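Local coordinates for uncharacterized protein (Plasmodium falciparum, PDB 1ZSO) that is of unknown function but probably binds zinc, at residues V23-C28 with I124-K129; L33-I38 with D116-N121; A67-K72 with S80-V85. One frame throughout, in Å; residues are numbered along the deposited sequence.

Interaction 1: residues V23-C28 with I124-K129; sequences VKRLFC and IVEDTK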
loop_
_atom_site.group_PDB
_atom_site.type_symbol
_atom_site.label_atom_id
_atom_site.label_comp_id
_atom_site.label_asym_id
_atom_site.label_seq_id
_atom_site.Cartn_x
_atom_site.Cartn_y
_atom_site.Cartn_z
ATOM N N VAL B 23 -14.277 9.036 30.337
ATOM C CA VAL B 23 -14.408 8.853 28.883
ATOM C C VAL B 23 -15.757 8.249 28.514
ATOM O O VAL B 23 -16.200 7.299 29.116
ATOM C CB VAL B 23 -13.307 7.895 28.356
ATOM C CG1 VAL B 23 -13.556 7.528 26.907
ATOM C CG2 VAL B 23 -11.930 8.516 28.519
ATOM N N LYS B 24 -16.409 8.789 27.505
ATOM C CA LYS B 24 -17.695 8.244 27.104
ATOM C C LYS B 24 -17.465 7.228 25.979
ATOM O O LYS B 24 -18.056 6.147 25.951
ATOM C CB LYS B 24 -18.678 9.366 26.731
ATOM C CG LYS B 24 -19.950 8.877 26.075
ATOM C CD LYS B 24 -21.170 9.672 26.515
ATOM C CE LYS B 24 -22.441 8.836 26.294
ATOM N NZ LYS B 24 -23.613 9.203 27.175
ATOM N N ARG B 25 -16.541 7.553 25.086
ATOM C CA ARG B 25 -16.155 6.623 24.039
ATOM C C ARG B 25 -14.806 7.004 23.480
ATOM O O ARG B 25 -14.426 8.181 23.441
ATOM C CB ARG B 25 -17.198 6.563 22.904
ATOM C CG ARG B 25 -17.553 7.932 22.336
ATOM C CD ARG B 25 -18.143 7.884 20.924
ATOM N NE ARG B 25 -18.669 9.202 20.553
ATOM C CZ ARG B 25 -18.820 9.678 19.311
ATOM N NH1 ARG B 25 -18.487 8.970 18.230
ATOM N NH2 ARG B 25 -19.321 10.901 19.161
ATOM N N LEU B 26 -14.089 5.957 23.091
ATOM C CA LEU B 26 -12.872 6.031 22.329
ATOM C C LEU B 26 -13.264 5.481 20.977
ATOM O O LEU B 26 -14.042 4.520 20.904
ATOM C CB LEU B 26 -11.819 5.144 22.998
ATOM C CG LEU B 26 -10.528 4.781 22.286
ATOM C CD1 LEU B 26 -9.513 5.949 22.047
ATOM C CD2 LEU B 26 -9.910 3.678 23.090
ATOM N N PHE B 27 -12.795 6.109 19.902
ATOM C CA PHE B 27 -13.147 5.644 18.572
ATOM C C PHE B 27 -12.209 6.219 17.565
ATOM O O PHE B 27 -11.373 7.055 17.907
ATOM C CB PHE B 27 -14.607 5.978 18.206
ATOM C CG PHE B 27 -14.930 7.463 18.127
ATOM C CD1 PHE B 27 -14.946 8.252 19.268
ATOM C CD2 PHE B 27 -15.295 8.041 16.912
ATOM C CE1 PHE B 27 -15.257 9.591 19.198
ATOM C CE2 PHE B 27 -15.599 9.380 16.821
ATOM C CZ PHE B 27 -15.588 10.160 17.964
ATOM N N CYS B 28 -12.339 5.766 16.319
ATOM C CA CYS B 28 -11.592 6.358 15.222
ATOM C C CYS B 28 -12.438 6.563 13.964
ATOM O O CYS B 28 -13.550 6.054 13.864
ATOM C CB CYS B 28 -10.376 5.518 14.932
ATOM S SG CYS B 28 -10.711 3.773 14.781
ATOM N N ILE B 124 -9.890 9.298 18.500
ATOM C CA ILE B 124 -10.752 10.386 18.884
ATOM C C ILE B 124 -11.353 9.921 20.205
ATOM O O ILE B 124 -11.669 8.738 20.386
ATOM C CB ILE B 124 -11.850 10.683 17.827
ATOM C CG1 ILE B 124 -11.210 10.828 16.435
ATOM C CG2 ILE B 124 -12.682 11.967 18.198
ATOM C CD1 ILE B 124 -12.204 11.028 15.287
ATOM N N VAL B 125 -11.436 10.851 21.150
ATOM C CA VAL B 125 -12.091 10.586 22.408
ATOM C C VAL B 125 -13.157 11.649 22.675
ATOM O O VAL B 125 -12.932 12.841 22.467
ATOM C CB VAL B 125 -11.093 10.579 23.543
ATOM C CG1 VAL B 125 -11.816 10.722 24.850
ATOM C CG2 VAL B 125 -10.258 9.305 23.486
ATOM N N GLU B 126 -14.320 11.190 23.119
ATOM C CA GLU B 126 -15.332 12.069 23.704
ATOM C C GLU B 126 -15.303 11.793 25.194
ATOM O O GLU B 126 -15.241 10.635 25.576
ATOM C CB GLU B 126 -16.729 11.772 23.153
ATOM C CG GLU B 126 -17.786 12.795 23.650
ATOM C CD GLU B 126 -19.135 12.613 23.011
ATOM O OE1 GLU B 126 -19.341 11.561 22.368
ATOM O OE2 GLU B 126 -19.991 13.530 23.144
ATOM N N ASP B 127 -15.325 12.836 26.029
ATOM C CA ASP B 127 -15.417 12.630 27.480
ATOM C C ASP B 127 -16.867 12.725 27.930
ATOM O O ASP B 127 -17.727 13.028 27.119
ATOM C CB ASP B 127 -14.502 13.587 28.267
ATOM C CG ASP B 127 -14.934 15.061 28.185
ATOM O OD1 ASP B 127 -16.122 15.392 28.008
ATOM O OD2 ASP B 127 -14.047 15.913 28.332
ATOM N N THR B 128 -17.127 12.450 29.207
ATOM C CA THR B 128 -18.485 12.324 29.703
ATOM C C THR B 128 -19.243 13.664 29.671
ATOM O O THR B 128 -20.485 13.686 29.692
ATOM C CB THR B 128 -18.538 11.719 31.138
ATOM O OG1 THR B 128 -17.664 12.447 32.010
ATOM C CG2 THR B 128 -18.164 10.217 31.120
ATOM N N LYS B 129 -18.490 14.764 29.588
ATOM C CA LYS B 129 -19.063 16.102 29.436
ATOM C C LYS B 129 -19.163 16.501 27.965
ATOM O O LYS B 129 -19.418 17.658 27.647
ATOM C CB LYS B 129 -18.205 17.119 30.188
ATOM C CG LYS B 129 -18.102 16.855 31.690
ATOM C CD LYS B 129 -19.387 17.210 32.412
ATOM C CE LYS B 129 -19.286 16.924 33.906
ATOM N NZ LYS B 129 -20.583 16.412 34.451
#
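Phe27 pairs with Ile124, and Leu26 with Val125, where two antiparallel strands meet at 168°. The backbones of Phe27 and Ile124 bond to each other both ways, with Ile124 N to Phe27 O at 2.8 Å. Further along, Glu126 N gives to Arg25 O. A classic beta bulge follows, because Lys24 and Arg25 both face Glu126. Lys24 N lies 2.9 Å from Glu126 O, while the bond from Arg25 N to the same oxygen is weak.

One salt bridge crosses the pair. Arg25 turns NE and NH2 side-on to a single carboxylate oxygen of Glu126. Arg25 NE is 3.1 Å from Glu126 OE1 and meets it nearly along its C-O bond. Arg25 NH2 reaches Glu126 OE1 from above the carboxylate plane, at 3.3 Å. OE1 itself lies in the guanidinium plane, and the two flat groups are turned 63° apart.

Side chains pack on both faces of the sheet. The Phe27 ring has Arg25 NH1 above one face, offset toward the rim, and Ile124 CB makes a CH-pi contact with the other face, 3.9 Å from the centroid. Phe27 holds its CG between the backbone N and the carbonyl carbon (chi1 63°), which lays the ring across Ile124. On the other face of the sheet Leu26 CD1 touches Val125 CG2 at 3.7 Å.

The two strands are the inner pair of a four-stranded antiparallel sheet. Strand 92-94 flanks 23-27, and strand 132-136 flanks 123-127. Val125 also packs on Ile156 of strand 152-163 and on Trp143 of strand 143-147.

Interaction 2: residues L33-I38 with D116-N121; sequences LWIFNI and DFFPSN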
loop_
_atom_site.group_PDB
_atom_site.type_symbol
_atom_site.label_atom_id
_atom_site.label_comp_id
_atom_site.label_asym_id
_atom_site.label_seq_id
_atom_site.Cartn_x
_atom_site.Cartn_y
_atom_site.Cartn_z
ATOM N N LEU B 33 -5.204 5.386 10.735
ATOM C CA LEU B 33 -4.084 4.678 10.117
ATOM C C LEU B 33 -3.884 3.299 10.708
ATOM O O LEU B 33 -3.339 3.185 11.820
ATOM C CB LEU B 33 -2.787 5.467 10.259
ATOM C CG LEU B 33 -1.736 4.861 9.351
ATOM C CD1 LEU B 33 -2.243 4.954 7.928
ATOM C CD2 LEU B 33 -0.400 5.564 9.482
ATOM N N TRP B 34 -4.304 2.252 9.984
ATOM C CA TRP B 34 -4.060 0.860 10.468
ATOM C C TRP B 34 -2.621 0.466 10.179
ATOM O O TRP B 34 -2.091 0.745 9.073
ATOM C CB TRP B 34 -5.017 -0.147 9.826
ATOM C CG TRP B 34 -6.395 0.141 10.148
ATOM C CD1 TRP B 34 -7.278 0.823 9.398
ATOM C CD2 TRP B 34 -7.067 -0.185 11.367
ATOM N NE1 TRP B 34 -8.483 0.908 10.038
ATOM C CE2 TRP B 34 -8.376 0.300 11.259
ATOM C CE3 TRP B 34 -6.702 -0.888 12.512
ATOM C CZ2 TRP B 34 -9.305 0.154 12.278
ATOM C CZ3 TRP B 34 -7.614 -1.014 13.524
ATOM C CH2 TRP B 34 -8.906 -0.517 13.394
ATOM N N ILE B 35 -1.990 -0.127 11.197
ATOM C CA ILE B 35 -0.561 -0.495 11.199
ATOM C C ILE B 35 -0.426 -1.929 11.729
ATOM O O ILE B 35 -0.998 -2.326 12.765
ATOM C CB ILE B 35 0.254 0.499 12.014
ATOM C CG1 ILE B 35 -0.033 1.921 11.516
ATOM C CG2 ILE B 35 1.762 0.218 11.899
ATOM C CD1 ILE B 35 0.441 2.989 12.415
ATOM N N PHE B 36 0.270 -2.751 10.987
ATOM C CA PHE B 36 0.388 -4.160 11.373
ATOM C C PHE B 36 1.744 -4.644 10.998
ATOM O O PHE B 36 2.366 -4.130 10.051
ATOM C CB PHE B 36 -0.640 -5.016 10.632
ATOM C CG PHE B 36 -2.057 -4.819 11.110
ATOM C CD1 PHE B 36 -2.485 -5.417 12.265
ATOM C CD2 PHE B 36 -2.945 -4.046 10.388
ATOM C CE1 PHE B 36 -3.799 -5.227 12.730
ATOM C CE2 PHE B 36 -4.239 -3.851 10.829
ATOM C CZ PHE B 36 -4.669 -4.452 12.002
ATOM N N ASN B 37 2.200 -5.635 11.752
ATOM C CA ASN B 37 3.134 -6.568 11.218
ATOM C C ASN B 37 2.375 -7.785 10.681
ATOM O O ASN B 37 1.517 -8.367 11.353
ATOM C CB ASN B 37 4.117 -7.050 12.260
ATOM C CG ASN B 37 5.017 -5.970 12.809
ATOM O OD1 ASN B 37 5.264 -4.922 12.214
ATOM N ND2 ASN B 37 5.571 -6.272 13.975
ATOM N N ILE B 38 2.722 -8.170 9.458
ATOM C CA ILE B 38 2.105 -9.313 8.791
ATOM C C ILE B 38 3.086 -10.411 8.383
ATOM O O ILE B 38 4.314 -10.237 8.394
ATOM C CB ILE B 38 1.349 -8.852 7.550
ATOM C CG1 ILE B 38 2.345 -8.303 6.524
ATOM C CG2 ILE B 38 0.264 -7.802 7.986
ATOM C CD1 ILE B 38 1.811 -8.209 5.084
ATOM N N ASP B 116 0.933 -8.587 14.526
ATOM C CA ASP B 116 1.040 -7.570 15.546
ATOM C C ASP B 116 0.286 -6.352 15.058
ATOM O O ASP B 116 0.439 -5.970 13.928
ATOM C CB ASP B 116 2.500 -7.146 15.735
ATOM C CG ASP B 116 3.383 -8.268 16.225
ATOM O OD1 ASP B 116 2.991 -8.951 17.204
ATOM O OD2 ASP B 116 4.493 -8.456 15.650
ATOM N N PHE B 117 -0.494 -5.749 15.948
ATOM C CA PHE B 117 -1.209 -4.512 15.726
ATOM C C PHE B 117 -0.503 -3.390 16.486
ATOM O O PHE B 117 0.024 -3.600 17.585
ATOM C CB PHE B 117 -2.613 -4.694 16.276
ATOM C CG PHE B 117 -3.401 -3.450 16.329
ATOM C CD1 PHE B 117 -3.665 -2.740 15.172
ATOM C CD2 PHE B 117 -3.886 -2.977 17.534
ATOM C CE1 PHE B 117 -4.397 -1.560 15.223
ATOM C CE2 PHE B 117 -4.616 -1.802 17.579
ATOM C CZ PHE B 117 -4.877 -1.099 16.431
ATOM N N PHE B 118 -0.473 -2.215 15.883
ATOM C CA PHE B 118 0.103 -1.045 16.481
ATOM C C PHE B 118 -0.884 0.088 16.485
ATOM O O PHE B 118 -1.108 0.685 15.481
ATOM C CB PHE B 118 1.350 -0.620 15.734
ATOM C CG PHE B 118 2.402 -1.657 15.747
ATOM C CD1 PHE B 118 2.365 -2.697 14.836
ATOM C CD2 PHE B 118 3.403 -1.639 16.709
ATOM C CE1 PHE B 118 3.331 -3.699 14.865
ATOM C CE2 PHE B 118 4.374 -2.625 16.734
ATOM C CZ PHE B 118 4.310 -3.675 15.809
ATOM N N PRO B 119 -1.444 0.418 17.648
ATOM C CA PRO B 119 -2.308 1.585 17.717
ATOM C C PRO B 119 -1.548 2.818 17.300
ATOM O O PRO B 119 -0.345 2.939 17.582
ATOM C CB PRO B 119 -2.708 1.673 19.200
ATOM C CG PRO B 119 -1.822 0.768 19.915
ATOM C CD PRO B 119 -1.285 -0.248 18.945
ATOM N N SER B 120 -2.234 3.704 16.589
ATOM C CA SER B 120 -1.587 4.857 16.024
ATOM C C SER B 120 -1.983 6.048 16.876
ATOM O O SER B 120 -2.355 5.887 18.028
ATOM C CB SER B 120 -1.957 5.013 14.538
ATOM O OG SER B 120 -3.348 5.259 14.371
ATOM N N ASN B 121 -1.876 7.247 16.331
ATOM C CA ASN B 121 -2.271 8.430 17.089
ATOM C C ASN B 121 -3.306 9.257 16.371
ATOM O O ASN B 121 -3.245 10.471 16.386
ATOM C CB ASN B 121 -1.043 9.266 17.487
ATOM C CG ASN B 121 0.141 9.010 16.596
ATOM O OD1 ASN B 121 1.089 8.305 16.988
ATOM N ND2 ASN B 121 0.094 9.553 15.373
HETATM O O HOH W 1 -3.046 1.090 13.778
#
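Phe117 sets its CG opposite the backbone N (chi1 170°), whereas Phe36 sets its CG opposite the carbonyl carbon (chi1 -72°), and the two rings meet on one face of the strand pair. Phe36 CE1 lies 3.5 Å from Phe117 CD1. The ring planes are 43° apart, an oblique meeting. Trp34 meets the CE1 side of the Phe117 ring, rim to rim, with Trp34 CE3 3.6 Å from Phe117 CE1. The three form an aromatic cluster, which Phe107 and Tyr161 extend with edge-to-face contacts to Phe36 and Phe117 respectively.

Asn37 and Asp116 occupy the other face. Asn37 ND2 donates to Asp116 OD2 at 3.0 Å. It comes from the anti side of the carboxylate, and OD2 lies close to the amide plane. The amide and carboxylate planes are steeply turned against each other. Asn37 OD1 takes a bond from Asn49 N, so both ends of the amide are held. The rim of the Phe118 ring also reaches this amide, with Phe118 CZ 3.4 Å from Asn37 ND2. Nearby, Ile35 CG2 packs on Phe118 CB.

The backbones of Asn37 and Asp116 bond in both directions, and Phe118 N gives to Ile35 O from above the carbonyl plane. The strands then part. A water bridges the opening, donating to Leu33 O and, at 2.6 Å, to Phe118 O, while accepting a weak bond from Ile35 N. Ser120 OG bonds with Asn122 and lies beside Leu33.

The contact is therefore two-sided. Aromatic rings make one face an apolar core, while the other carries a carboxylate-amide bond; the negative charge of Asp116 would probably polarise the Asn37 amide. Where direct pairing ends, one water links the carbonyls of Leu33 and Phe118.

Interaction 3: residues A67-K72 with S80-V85; sequences ANFMIK and STINFV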
loop_
_atom_site.group_PDB
_atom_site.type_symbol
_atom_site.label_atom_id
_atom_site.label_comp_id
_atom_site.label_asym_id
_atom_site.label_seq_id
_atom_site.Cartn_x
_atom_site.Cartn_y
_atom_site.Cartn_z
ATOM N N ALA B 67 -9.274 -4.009 -2.621
ATOM C CA ALA B 67 -8.700 -4.203 -1.295
ATOM C C ALA B 67 -8.152 -2.888 -0.747
ATOM O O ALA B 67 -7.876 -1.949 -1.496
ATOM C CB ALA B 67 -7.598 -5.238 -1.312
ATOM N N ASN B 68 -8.013 -2.847 0.575
ATOM C CA ASN B 68 -7.449 -1.711 1.300
ATOM C C ASN B 68 -5.923 -1.838 1.373
ATOM O O ASN B 68 -5.208 -0.831 1.424
ATOM C CB ASN B 68 -7.952 -1.679 2.751
ATOM C CG ASN B 68 -9.393 -1.349 2.864
ATOM O OD1 ASN B 68 -10.043 -1.810 3.793
ATOM N ND2 ASN B 68 -9.915 -0.537 1.947
ATOM N N PHE B 69 -5.463 -3.094 1.400
ATOM C CA PHE B 69 -4.044 -3.439 1.329
ATOM C C PHE B 69 -3.808 -4.687 0.492
ATOM O O PHE B 69 -4.552 -5.666 0.591
ATOM C CB PHE B 69 -3.437 -3.679 2.726
ATOM C CG PHE B 69 -1.952 -3.944 2.696
ATOM C CD1 PHE B 69 -1.048 -2.897 2.638
ATOM C CD2 PHE B 69 -1.455 -5.239 2.672
ATOM C CE1 PHE B 69 0.378 -3.150 2.587
ATOM C CE2 PHE B 69 -0.089 -5.475 2.628
ATOM C CZ PHE B 69 0.837 -4.408 2.575
HETATM N N MSE B 70 -2.728 -4.644 -0.285
HETATM C CA MSE B 70 -2.294 -5.774 -1.096
HETATM C C MSE B 70 -0.764 -5.982 -1.109
HETATM O O MSE B 70 0.021 -5.046 -0.969
HETATM C CB MSE B 70 -2.691 -5.576 -2.553
HETATM C CG MSE B 70 -4.089 -5.946 -2.934
HETATM SE SE MSE B 70 -4.048 -6.221 -4.941
HETATM C CE MSE B 70 -4.177 -4.388 -5.477
ATOM N N ILE B 71 -0.362 -7.228 -1.328
ATOM C CA ILE B 71 1.027 -7.555 -1.461
ATOM C C ILE B 71 1.149 -8.773 -2.369
ATOM O O ILE B 71 0.329 -9.679 -2.320
ATOM C CB ILE B 71 1.696 -7.720 -0.063
ATOM C CG1 ILE B 71 3.202 -7.921 -0.179
ATOM C CG2 ILE B 71 1.101 -8.865 0.769
ATOM C CD1 ILE B 71 3.870 -7.781 1.175
ATOM N N LYS B 72 2.146 -8.738 -3.242
ATOM C CA LYS B 72 2.534 -9.864 -4.041
ATOM C C LYS B 72 3.836 -10.373 -3.393
ATOM O O LYS B 72 4.929 -9.807 -3.566
ATOM C CB LYS B 72 2.721 -9.439 -5.495
ATOM C CG LYS B 72 3.187 -10.518 -6.451
ATOM C CD LYS B 72 3.313 -9.923 -7.838
ATOM C CE LYS B 72 3.203 -10.973 -8.943
ATOM N NZ LYS B 72 4.470 -11.763 -9.073
ATOM N N SER B 80 -2.095 -11.007 -2.441
ATOM C CA SER B 80 -2.625 -11.236 -1.112
ATOM C C SER B 80 -3.178 -9.915 -0.598
ATOM O O SER B 80 -2.645 -8.872 -0.903
ATOM C CB SER B 80 -1.538 -11.794 -0.225
ATOM O OG SER B 80 -1.025 -13.001 -0.765
ATOM N N THR B 81 -4.287 -9.970 0.126
ATOM C CA THR B 81 -5.095 -8.790 0.398
ATOM C C THR B 81 -5.590 -8.715 1.862
ATOM O O THR B 81 -5.757 -9.735 2.535
ATOM C CB THR B 81 -6.349 -8.789 -0.490
ATOM O OG1 THR B 81 -7.137 -9.948 -0.189
ATOM C CG2 THR B 81 -5.977 -8.828 -1.945
ATOM N N ILE B 82 -5.787 -7.484 2.321
ATOM C CA ILE B 82 -6.571 -7.185 3.532
ATOM C C ILE B 82 -7.695 -6.212 3.197
ATOM O O ILE B 82 -7.501 -5.232 2.499
ATOM C CB ILE B 82 -5.751 -6.479 4.608
ATOM C CG1 ILE B 82 -4.480 -7.245 4.912
ATOM C CG2 ILE B 82 -6.614 -6.335 5.860
ATOM C CD1 ILE B 82 -3.476 -6.447 5.692
ATOM N N ASN B 83 -8.867 -6.499 3.692
ATOM C CA ASN B 83 -10.005 -5.570 3.645
ATOM C C ASN B 83 -10.561 -5.416 5.058
ATOM O O ASN B 83 -10.857 -6.430 5.706
ATOM C CB ASN B 83 -11.135 -6.104 2.775
ATOM C CG ASN B 83 -11.125 -5.548 1.369
ATOM O OD1 ASN B 83 -11.061 -4.336 1.151
ATOM N ND2 ASN B 83 -11.254 -6.437 0.402
ATOM N N PHE B 84 -10.680 -4.163 5.508
ATOM C CA PHE B 84 -11.499 -3.795 6.651
ATOM C C PHE B 84 -12.943 -4.152 6.361
ATOM O O PHE B 84 -13.448 -3.916 5.254
ATOM C CB PHE B 84 -11.392 -2.265 6.910
ATOM C CG PHE B 84 -12.313 -1.755 8.008
ATOM C CD1 PHE B 84 -11.894 -1.709 9.300
ATOM C CD2 PHE B 84 -13.582 -1.298 7.715
ATOM C CE1 PHE B 84 -12.718 -1.257 10.283
ATOM C CE2 PHE B 84 -14.412 -0.860 8.676
ATOM C CZ PHE B 84 -13.999 -0.830 9.973
ATOM N N VAL B 85 -13.610 -4.725 7.360
ATOM C CA VAL B 85 -14.959 -5.161 7.227
ATOM C C VAL B 85 -15.833 -4.189 7.990
ATOM O O VAL B 85 -15.672 -4.022 9.200
ATOM C CB VAL B 85 -15.163 -6.585 7.804
ATOM C CG1 VAL B 85 -16.643 -6.966 7.736
ATOM C CG2 VAL B 85 -14.346 -7.611 7.067
#
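Phe69 and Ile82, and Ile71 and Ser80, are hydrogen-bonded pairs of an antiparallel hairpin whose strand axes run at 170° and come within 4.6 Å. A classic beta bulge precedes them: Asn68 and Phe69 both face Ile82, and both N-H groups give to Ile82 O, at 3.1 Å from Asn68 N and 3.2 Å from Phe69 N.

Asn68 carries the side-chain bonding at the bulge. Its CG stands opposite the carbonyl carbon (chi1 -69°), which carries OD1 across to the backbone of Phe84. Asn68 OD1 takes Phe84 N at 3.0 Å, in place of a main-chain carbonyl. The other end of the amide, ND2, bonds to Asp56 O. The amide planes of Asn83 and Asn68 are 82° apart. Asn83 OD1 lies 3.4 Å from Ala67 CA, and Asn83 ND2 bonds to Thr66 O.

On one face of the hairpin Phe69 CD2 meets Ile82 CD1 at 3.8 Å. Both residues also pack on Ile50 of strand 46-52. On the other face selenomethionine 70 and Thr81 run side by side, with Met70 CG 3.6 Å from Thr81 CG2.

The chemistry divides along the hairpin. Regular main-chain bonds serve the Ile71 end. At the bulge one carbonyl is shared by two donors, and a buried Asn68 amide receives one backbone N-H. Bonds at both of its ends, to Phe84 N and Asp56 O, hold its rotation.

From the N terminus the chain leaves strand 9-21 and turns a corner at Lys24, within 23-28, the first half of interaction 1. Segment 33-38 follows and opens interaction 2. Interaction 3 comes next and closes first, as the short hairpin of 67-72 with 80-85. The chain then returns through 116-121 to close interaction 2, and through 124-129 to close interaction 1. The three are thus nested, with none crossing. Each joins strands of a different antiparallel sheet. Interactions 2 and 3 touch, through Ile38 with Phe69 and Trp34 with Phe84, and both reach the second subunit. Interaction 1 lies about 29 Å from interaction 3, centre to centre, across the chain's middle.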